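Local structure of protease Do-like 1, chloroplastic (Arabidopsis thaliana, 3QO6) at residues I117-L125 with F210-G218; P233-P241 with V253-A264. The protein acts as a chloroplast serine protease required at high temperature and may degrade damaged proteins. One frame throughout, in Å; residues are numbered along the deposited sequence.

Contact 1 of 2, residues I117-L125 with F210-G218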
# COMPACT_ATOMS: atom_id res chain seq x y z
N ILE B 117 9.54 -42.15 -15.34
CA ILE B 117 8.13 -42.08 -15.72
C ILE B 117 7.97 -42.53 -17.14
O ILE B 117 8.83 -42.31 -17.97
CB ILE B 117 7.50 -40.65 -15.66
CG1 ILE B 117 8.57 -39.61 -15.83
CG2 ILE B 117 6.69 -40.46 -14.40
CD1 ILE B 117 9.34 -39.75 -17.11
N PRO B 118 6.86 -43.20 -17.42
CA PRO B 118 6.58 -43.69 -18.75
C PRO B 118 6.35 -42.45 -19.60
O PRO B 118 5.55 -41.61 -19.24
CB PRO B 118 5.31 -44.50 -18.56
CG PRO B 118 5.40 -44.97 -17.14
CD PRO B 118 5.91 -43.76 -16.44
N VAL B 119 7.05 -42.33 -20.71
CA VAL B 119 6.91 -41.16 -21.56
C VAL B 119 5.73 -41.28 -22.51
O VAL B 119 5.66 -42.21 -23.27
CB VAL B 119 8.18 -40.96 -22.37
CG1 VAL B 119 7.93 -39.92 -23.47
CG2 VAL B 119 9.32 -40.55 -21.44
N GLY B 120 4.81 -40.33 -22.50
CA GLY B 120 3.69 -40.41 -23.40
C GLY B 120 3.82 -39.57 -24.64
O GLY B 120 4.91 -39.15 -25.01
N VAL B 121 2.69 -39.31 -25.30
CA VAL B 121 2.71 -38.50 -26.52
C VAL B 121 1.79 -37.31 -26.40
O VAL B 121 0.60 -37.46 -26.17
CB VAL B 121 2.25 -39.30 -27.76
CG1 VAL B 121 2.15 -38.37 -28.95
CG2 VAL B 121 3.23 -40.41 -28.06
N SER B 122 2.33 -36.12 -26.61
CA SER B 122 1.50 -34.94 -26.50
C SER B 122 0.84 -34.54 -27.79
O SER B 122 -0.10 -33.79 -27.79
CB SER B 122 2.30 -33.77 -25.92
OG SER B 122 3.24 -33.23 -26.83
N ALA B 123 1.32 -35.06 -28.91
CA ALA B 123 0.72 -34.68 -30.19
C ALA B 123 -0.74 -35.07 -30.35
O ALA B 123 -1.45 -34.38 -31.05
CB ALA B 123 1.53 -35.26 -31.33
N ASP B 124 -1.19 -36.14 -29.72
CA ASP B 124 -2.59 -36.58 -29.86
C ASP B 124 -3.59 -36.11 -28.79
O ASP B 124 -4.73 -36.57 -28.76
CB ASP B 124 -2.65 -38.10 -29.89
CG ASP B 124 -1.78 -38.69 -30.93
OD1 ASP B 124 -1.63 -38.05 -32.00
OD2 ASP B 124 -1.25 -39.79 -30.67
N LEU B 125 -3.16 -35.23 -27.90
CA LEU B 125 -4.04 -34.79 -26.84
C LEU B 125 -5.33 -34.13 -27.35
O LEU B 125 -5.36 -33.52 -28.44
CB LEU B 125 -3.25 -33.86 -25.89
CG LEU B 125 -2.02 -34.53 -25.22
CD1 LEU B 125 -1.24 -33.52 -24.43
CD2 LEU B 125 -2.47 -35.67 -24.29
N PHE B 210 -0.31 -24.10 -17.03
CA PHE B 210 0.37 -24.55 -18.24
C PHE B 210 1.49 -25.59 -18.07
O PHE B 210 2.21 -25.59 -17.09
CB PHE B 210 0.92 -23.34 -18.94
CG PHE B 210 -0.09 -22.22 -19.08
CD1 PHE B 210 -0.06 -21.12 -18.23
CD2 PHE B 210 -1.00 -22.21 -20.15
CE1 PHE B 210 -0.91 -20.02 -18.44
CE2 PHE B 210 -1.84 -21.13 -20.36
CZ PHE B 210 -1.80 -20.02 -19.51
N SER B 211 1.60 -26.50 -19.03
CA SER B 211 2.64 -27.51 -19.02
C SER B 211 3.36 -27.51 -20.37
O SER B 211 2.71 -27.34 -21.42
CB SER B 211 2.05 -28.89 -18.79
OG SER B 211 1.38 -28.91 -17.55
N ILE B 212 4.68 -27.66 -20.34
CA ILE B 212 5.45 -27.70 -21.59
C ILE B 212 5.11 -29.12 -22.06
O ILE B 212 5.22 -30.07 -21.28
CB ILE B 212 6.99 -27.61 -21.37
CG1 ILE B 212 7.39 -26.31 -20.65
CG2 ILE B 212 7.69 -27.65 -22.72
CD1 ILE B 212 6.97 -25.07 -21.39
N PRO B 213 4.69 -29.27 -23.34
CA PRO B 213 4.35 -30.60 -23.85
C PRO B 213 5.52 -31.56 -23.93
O PRO B 213 6.63 -31.22 -24.35
CB PRO B 213 3.72 -30.30 -25.20
CG PRO B 213 4.47 -29.05 -25.64
CD PRO B 213 4.60 -28.24 -24.40
N VAL B 214 5.26 -32.79 -23.52
CA VAL B 214 6.24 -33.85 -23.50
C VAL B 214 7.04 -34.00 -24.79
O VAL B 214 8.25 -34.23 -24.76
CB VAL B 214 5.54 -35.18 -23.17
CG1 VAL B 214 4.56 -35.52 -24.27
CG2 VAL B 214 6.56 -36.26 -22.94
N ASP B 215 6.38 -33.88 -25.94
CA ASP B 215 7.09 -34.04 -27.19
C ASP B 215 8.27 -33.08 -27.32
O ASP B 215 9.38 -33.49 -27.70
CB ASP B 215 6.12 -33.89 -28.38
CG ASP B 215 5.16 -35.08 -28.49
OD1 ASP B 215 5.22 -36.00 -27.63
OD2 ASP B 215 4.35 -35.09 -29.46
N THR B 216 8.08 -31.81 -26.99
CA THR B 216 9.21 -30.93 -27.13
C THR B 216 10.20 -31.20 -25.98
O THR B 216 11.40 -30.97 -26.11
CB THR B 216 8.77 -29.42 -27.27
OG1 THR B 216 9.14 -28.67 -26.11
CG2 THR B 216 7.29 -29.32 -27.51
N VAL B 217 9.71 -31.77 -24.89
CA VAL B 217 10.57 -32.07 -23.75
C VAL B 217 11.57 -33.17 -24.07
O VAL B 217 12.78 -33.00 -23.89
CB VAL B 217 9.73 -32.47 -22.51
CG1 VAL B 217 10.58 -33.16 -21.44
CG2 VAL B 217 9.11 -31.24 -21.92
N GLY B 218 11.06 -34.29 -24.56
CA GLY B 218 11.90 -35.42 -24.89
C GLY B 218 13.08 -35.10 -25.79
O GLY B 218 14.18 -35.61 -25.56

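Contact 2 of 2, residues P233-P241 with V253-A264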
# COMPACT_ATOMS: atom_id res chain seq x y z
N PRO B 233 19.02 -21.62 -33.62
CA PRO B 233 19.31 -20.62 -34.66
C PRO B 233 18.93 -19.18 -34.32
O PRO B 233 18.03 -18.95 -33.54
CB PRO B 233 18.49 -21.13 -35.84
CG PRO B 233 17.23 -21.66 -35.11
CD PRO B 233 17.81 -22.40 -33.93
N ILE B 234 19.63 -18.22 -34.92
CA ILE B 234 19.30 -16.83 -34.71
C ILE B 234 19.44 -16.07 -36.00
O ILE B 234 20.23 -16.45 -36.85
CB ILE B 234 20.18 -16.14 -33.70
CG1 ILE B 234 21.59 -16.00 -34.25
CG2 ILE B 234 20.12 -16.89 -32.41
CD1 ILE B 234 22.45 -15.07 -33.40
N LEU B 235 18.68 -14.97 -36.11
CA LEU B 235 18.70 -14.10 -37.28
C LEU B 235 19.73 -13.04 -37.00
O LEU B 235 20.27 -12.41 -37.91
CB LEU B 235 17.37 -13.39 -37.45
CG LEU B 235 16.47 -13.71 -38.64
CD1 LEU B 235 15.24 -12.82 -38.52
CD2 LEU B 235 17.16 -13.44 -39.95
N GLY B 236 19.97 -12.84 -35.72
CA GLY B 236 20.93 -11.84 -35.33
C GLY B 236 20.35 -10.43 -35.33
O GLY B 236 21.02 -9.49 -35.77
N ILE B 237 19.11 -10.28 -34.87
CA ILE B 237 18.53 -8.93 -34.78
C ILE B 237 17.83 -8.66 -33.44
O ILE B 237 17.27 -9.57 -32.83
CB ILE B 237 17.49 -8.64 -35.89
CG1 ILE B 237 16.21 -9.41 -35.64
CG2 ILE B 237 18.02 -9.08 -37.23
CD1 ILE B 237 15.09 -8.96 -36.52
N LYS B 238 17.92 -7.42 -32.98
CA LYS B 238 17.23 -6.98 -31.76
C LYS B 238 16.10 -6.14 -32.32
O LYS B 238 16.33 -5.20 -33.04
CB LYS B 238 18.10 -6.09 -30.87
CG LYS B 238 18.96 -6.86 -29.89
CD LYS B 238 19.86 -5.92 -29.10
CE LYS B 238 20.86 -6.66 -28.19
NZ LYS B 238 21.72 -5.69 -27.43
N PHE B 239 14.86 -6.52 -32.03
CA PHE B 239 13.77 -5.72 -32.53
C PHE B 239 13.04 -4.96 -31.46
O PHE B 239 13.29 -5.11 -30.25
CB PHE B 239 12.77 -6.57 -33.31
CG PHE B 239 12.29 -7.76 -32.58
CD1 PHE B 239 13.08 -8.89 -32.49
CD2 PHE B 239 11.06 -7.76 -31.98
CE1 PHE B 239 12.63 -10.00 -31.81
CE2 PHE B 239 10.60 -8.86 -31.30
CZ PHE B 239 11.39 -9.99 -31.21
N ALA B 240 12.14 -4.10 -31.93
CA ALA B 240 11.33 -3.28 -31.07
C ALA B 240 10.14 -4.10 -30.63
O ALA B 240 9.59 -4.86 -31.41
CB ALA B 240 10.87 -2.04 -31.84
N PRO B 241 9.75 -3.97 -29.35
CA PRO B 241 8.60 -4.72 -28.82
C PRO B 241 7.30 -4.19 -29.42
O PRO B 241 7.20 -3.00 -29.75
CB PRO B 241 8.69 -4.47 -27.32
CG PRO B 241 10.19 -4.30 -27.11
CD PRO B 241 10.55 -3.39 -28.26
N VAL B 253 7.69 -6.32 -37.98
CA VAL B 253 8.69 -6.15 -36.91
C VAL B 253 9.78 -5.18 -37.33
O VAL B 253 10.44 -5.37 -38.35
CB VAL B 253 9.39 -7.49 -36.56
CG1 VAL B 253 10.18 -7.34 -35.29
CG2 VAL B 253 8.39 -8.58 -36.42
N LEU B 254 9.99 -4.15 -36.52
CA LEU B 254 11.00 -3.13 -36.80
C LEU B 254 12.37 -3.59 -36.31
O LEU B 254 12.55 -3.74 -35.10
CB LEU B 254 10.63 -1.83 -36.07
CG LEU B 254 11.36 -0.51 -36.29
CD1 LEU B 254 10.84 0.48 -35.28
CD2 LEU B 254 12.85 -0.66 -36.13
N VAL B 255 13.34 -3.82 -37.19
CA VAL B 255 14.62 -4.23 -36.64
C VAL B 255 15.30 -2.96 -36.13
O VAL B 255 15.39 -1.96 -36.83
CB VAL B 255 15.57 -5.03 -37.64
CG1 VAL B 255 14.77 -5.74 -38.72
CG2 VAL B 255 16.64 -4.16 -38.18
N LEU B 256 15.73 -3.00 -34.88
CA LEU B 256 16.39 -1.88 -34.28
C LEU B 256 17.88 -2.02 -34.55
O LEU B 256 18.56 -1.04 -34.83
CB LEU B 256 16.13 -1.89 -32.78
CG LEU B 256 14.64 -1.82 -32.39
CD1 LEU B 256 14.48 -1.83 -30.87
CD2 LEU B 256 14.01 -0.55 -32.98
N ASP B 257 18.38 -3.25 -34.46
CA ASP B 257 19.81 -3.49 -34.70
C ASP B 257 20.13 -4.86 -35.31
O ASP B 257 19.53 -5.89 -34.94
CB ASP B 257 20.59 -3.35 -33.39
CG ASP B 257 22.08 -3.19 -33.61
OD1 ASP B 257 22.87 -3.73 -32.82
OD2 ASP B 257 22.48 -2.51 -34.58
N ALA B 258 21.06 -4.85 -36.25
CA ALA B 258 21.51 -6.06 -36.92
C ALA B 258 23.02 -5.92 -36.93
O ALA B 258 23.60 -5.34 -37.87
CB ALA B 258 20.99 -6.12 -38.35
N PRO B 259 23.66 -6.42 -35.86
CA PRO B 259 25.12 -6.39 -35.66
C PRO B 259 25.79 -6.96 -36.90
O PRO B 259 25.39 -8.01 -37.40
CB PRO B 259 25.32 -7.26 -34.43
CG PRO B 259 24.04 -7.08 -33.66
CD PRO B 259 23.01 -7.17 -34.77
N PRO B 260 26.83 -6.28 -37.40
CA PRO B 260 27.57 -6.70 -38.60
C PRO B 260 28.13 -8.12 -38.49
O PRO B 260 28.40 -8.77 -39.51
CB PRO B 260 28.66 -5.64 -38.72
CG PRO B 260 28.96 -5.32 -37.29
CD PRO B 260 27.56 -5.21 -36.70
N SER B 261 28.28 -8.59 -37.26
CA SER B 261 28.81 -9.91 -36.99
C SER B 261 27.78 -11.04 -36.92
O SER B 261 28.14 -12.18 -36.59
CB SER B 261 29.62 -9.84 -35.68
OG SER B 261 29.14 -10.78 -34.73
N GLY B 262 26.51 -10.75 -37.22
CA GLY B 262 25.47 -11.78 -37.17
C GLY B 262 24.87 -12.11 -38.53
O GLY B 262 25.24 -11.50 -39.52
N PRO B 263 23.93 -13.07 -38.62
CA PRO B 263 23.32 -13.44 -39.90
C PRO B 263 22.68 -12.33 -40.72
O PRO B 263 23.08 -12.12 -41.86
CB PRO B 263 22.34 -14.52 -39.51
CG PRO B 263 23.03 -15.19 -38.38
CD PRO B 263 23.55 -14.03 -37.57
N ALA B 264 21.70 -11.63 -40.16
CA ALA B 264 21.05 -10.53 -40.90
C ALA B 264 22.05 -9.39 -41.13
O ALA B 264 21.93 -8.59 -42.07
CB ALA B 264 19.84 -10.02 -40.14

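Contact 1 of 2, residues I117-L125 with F210-G218
The type I turn S122-L125, in the link between the two barrels of the trypsin-like protease domain, meets the first turn of helix 214-227 through S122 and D215, each offering its side chain to the other's backbone. S122 N gives a nearly straight hydrogen bond to D215 OD1 (3.1 Å, 170° at the hydrogen), arriving from well above the carboxylate plane. In return, D215 N makes a weak, longer bond of 3.3 Å to S122 OG, and S122 OG also touches P213 CB. The second carboxylate oxygen is used too: A123 N reaches D215 OD2 at 3.1 Å, strongly bent and therefore weak. An aspartate suits this place because one short acid bridges two successive amides, and its negative charge next to the helix N-terminus, where P213 is the N-cap residue, is likely to be favoured. An alanine here is likely to leave the S122 and A123 amides without their carboxylate acceptor and the turn freer to shift against the helix. Beside these polar bonds V214 supplies the apolar half. With chi1 at 64°, V214 CG1 sits between backbone N and carbonyl carbon and abuts S122 CB at 3.3 Å, while the V119 and V214 side chains cross obliquely, V214 CG2 lying 3.9 Å from V119 CG1. V214 also packs on L191, whose backbone bonds to that of G120, and V121 touches S7 of a neighbouring subunit.

Contact 2 of 2, residues P233-P241 with V253-A264
Strands 238-239 and 253-257 pair antiparallel through a classic beta bulge, in which K238 O accepts from both L256 N (2.9 Å) and D257 N (3.2 Å) while K238 N returns a bond to D257 O. Further along, A240 N bonds to L254 O, and at the other end A264 N, on the helix at 263-266, gives a 2.8 Å bond to L235 O. G236, at a positive phi of 81°, has its CA near P263 CD, where a beta carbon would collide. The branched I237 touches both strand and helix: chi1 of 73° sets CG1 between backbone N and carbonyl carbon and turns the branches apart, I237 CG2 resting 3.6 Å from A264 CB. The I237 and V255 side chains cross at about a right angle, with I237 CD1 3.9 Å from V255 CG1. V253 CG1 lies 3.3 Å from F239 CB and obliquely meets the start of the ring at CG and CD2. Both L256 methyls meet the small A240, CD2 3.7 Å from A240 CB, CD1 also beside its backbone. Segment L235-I237 is consistent with the carboxylate-binding loop of PDZ domains; L235, G236, I237 and F239 make backbone hydrogen bonds to a bound peptide. K238 and D257, on the same sheet face, pack on L45 of a neighbouring subunit. Strand 285-289 flanks strand 253-257, its I286 touching I237 and V255, and V328 of strand 326-332 packs against L235 and P263.

The two contacts lie about 32 Å apart between centres, on opposite sides of the chain's centre and in different domains. Contact 1 belongs to the protease domain and contact 2 to the PDZ domain, yet the helix whose first turn forms contact 1 leads along the chain to strand 233-234 of contact 2. Contact 1 joins segments distant in sequence, is only partly buried, and relies on a carboxylate and a hydroxyl meeting amides beside a small valine patch. Contact 2, between near neighbours in sequence, is mostly buried: main-chain bonds of a bulged strand pair and of a helix start hold it, with largely apolar side chains packed beside them.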